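Local atomic coordinates of PUM-HD domain-containing protein (Caenorhabditis elegans, PDB entry 7CGF), a protein that probably binds the 3' untranslated regions of messenger RNAs through its Pumilio homology domain, the part of the longer PUF-8 protein present here with bound RNA. Residues K161-V166 and Q172-T177. The protein carries 2 engineered substitutions. Residues are numbered along the deposited sequence; the frame is centred on the assembly and turned at random.
Sequences KAIEKV and QFIVDT
Ile174 reaches from helix 172-178 to helix 155-165 and meets Ile163 and Ala162 there, an example of how two helices joined by a short loop can share a core without a polar link. Its two branches divide the work. CD1 of Ile174, at the end of the longer branch, lies 4.1 Å from CG1 of Ile163. The same CD1 is 4.4 Å from CB of Ala162. CG2 of Ile174 sits 4.1 Å from CD1 of Ile163. The two isoleucines thus touch branch to branch, their side chains crossing at a slant. In Ile174, CG1 lies beside the backbone N (chi1 -61°) and opposite the carbonyl carbon; the extended outer torsion (chi2 168°) takes CD1 across the gap, leaving CG2 on one flank for the second touch. The CB of Ile163 does not face the other helix directly; its extended outer chain (chi2 161°) brings CD1 closer. All three residues are buried, yet only 102 Å² is covered between the segments, and the CA atoms of Ile163 and Ile174 remain 8.5 Å apart.

One face of the Phe173 ring has CG1 of Ile174 3.6 Å above its plane, offset toward the rim. Within the same helix, Thr177 OG1 donates a hydrogen bond to Phe173 O over 2.7 Å, in the carbonyl plane, giving this buried hydroxyl a backbone partner. Neighbouring helices add to the packing: Ile146 touches Phe173 and Ile174, Leu139 reaches Ala162 and Phe173, and Cys201 and His204 pack against Ile163. The nearest atoms of the contact and the bound nucleic acid are about 5 Å apart. Side-chain packing of this kind between successive helices builds the continuous hydrophobic core of the curved alpha-helical superhelix characteristic of Pumilio repeats, whose concave face holds the RNA.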
# COMPACT_ATOMS: atom_id res chain seq x y z
N LYS A 161 7.15 1.41 -3.94
CA LYS A 161 8.37 0.60 -3.84
C LYS A 161 9.56 1.47 -3.46
O LYS A 161 10.40 1.06 -2.65
CB LYS A 161 8.64 -0.12 -5.16
CG LYS A 161 9.80 -1.12 -5.11
CD LYS A 161 9.52 -2.25 -4.12
CE LYS A 161 8.77 -3.41 -4.75
NZ LYS A 161 8.60 -4.53 -3.78
N ALA A 162 9.65 2.67 -4.04
CA ALA A 162 10.74 3.58 -3.68
C ALA A 162 10.72 3.90 -2.19
O ALA A 162 11.77 3.89 -1.52
CB ALA A 162 10.65 4.87 -4.50
N ILE A 163 9.54 4.23 -1.66
CA ILE A 163 9.43 4.56 -0.24
C ILE A 163 9.79 3.36 0.63
O ILE A 163 10.38 3.52 1.71
CB ILE A 163 8.00 5.08 0.06
CG1 ILE A 163 7.79 6.43 -0.64
CG2 ILE A 163 7.77 5.24 1.57
CD1 ILE A 163 6.30 6.80 -0.79
N GLU A 164 9.45 2.16 0.17
CA GLU A 164 9.74 0.95 0.94
C GLU A 164 11.24 0.63 0.97
O GLU A 164 11.74 0.16 2.00
CB GLU A 164 8.97 -0.22 0.34
CG GLU A 164 7.48 -0.17 0.60
CD GLU A 164 6.70 -1.12 -0.32
OE1 GLU A 164 7.34 -1.84 -1.13
OE2 GLU A 164 5.46 -1.12 -0.23
N LYS A 165 11.96 0.87 -0.13
CA LYS A 165 13.28 0.27 -0.34
C LYS A 165 14.43 1.26 -0.35
O LYS A 165 15.59 0.84 -0.41
CB LYS A 165 13.30 -0.51 -1.67
CG LYS A 165 12.31 -1.63 -1.75
CD LYS A 165 12.61 -2.72 -0.75
CE LYS A 165 13.98 -3.34 -0.99
NZ LYS A 165 14.07 -4.70 -0.37
N VAL A 166 14.16 2.56 -0.31
CA VAL A 166 15.21 3.57 -0.41
C VAL A 166 15.26 4.35 0.90
O VAL A 166 14.23 4.65 1.50
CB VAL A 166 14.97 4.51 -1.60
CG1 VAL A 166 16.11 5.50 -1.74
CG2 VAL A 166 14.81 3.69 -2.89
N GLN A 172 12.89 12.40 0.10
CA GLN A 172 12.40 13.71 0.50
C GLN A 172 11.64 14.40 -0.63
O GLN A 172 10.64 15.09 -0.37
CB GLN A 172 13.57 14.59 0.97
CG GLN A 172 13.12 15.92 1.55
CD GLN A 172 12.28 15.76 2.79
OE1 GLN A 172 12.62 15.01 3.71
NE2 GLN A 172 11.17 16.48 2.84
N PHE A 173 12.06 14.20 -1.89
CA PHE A 173 11.37 14.85 -3.00
C PHE A 173 9.94 14.36 -3.13
O PHE A 173 9.08 15.10 -3.64
CB PHE A 173 12.14 14.66 -4.31
CG PHE A 173 11.95 13.31 -4.96
CD1 PHE A 173 12.75 12.23 -4.60
CD2 PHE A 173 11.00 13.14 -5.95
CE1 PHE A 173 12.57 10.99 -5.21
CE2 PHE A 173 10.82 11.89 -6.57
CZ PHE A 173 11.61 10.83 -6.20
N ILE A 174 9.65 13.14 -2.67
CA ILE A 174 8.28 12.64 -2.67
C ILE A 174 7.47 13.28 -1.54
O ILE A 174 6.32 13.67 -1.72
CB ILE A 174 8.27 11.10 -2.55
CG1 ILE A 174 8.99 10.47 -3.75
CG2 ILE A 174 6.82 10.58 -2.37
CD1 ILE A 174 9.28 8.95 -3.57
N VAL A 175 8.08 13.40 -0.36
CA VAL A 175 7.44 14.09 0.75
C VAL A 175 7.13 15.54 0.37
O VAL A 175 6.03 16.04 0.62
CB VAL A 175 8.32 14.00 2.01
CG1 VAL A 175 7.73 14.80 3.15
CG2 VAL A 175 8.49 12.52 2.44
N ASP A 176 8.10 16.23 -0.26
CA ASP A 176 7.88 17.62 -0.68
C ASP A 176 6.82 17.72 -1.76
O ASP A 176 6.24 18.80 -1.95
CB ASP A 176 9.18 18.26 -1.18
CG ASP A 176 10.24 18.41 -0.08
OD1 ASP A 176 9.90 18.30 1.11
OD2 ASP A 176 11.42 18.66 -0.43
N THR A 177 6.58 16.64 -2.51
CA THR A 177 5.46 16.64 -3.45
C THR A 177 4.13 16.52 -2.72
O THR A 177 3.18 17.24 -3.04
CB THR A 177 5.62 15.51 -4.47
OG1 THR A 177 6.86 15.65 -5.14
CG2 THR A 177 4.49 15.59 -5.53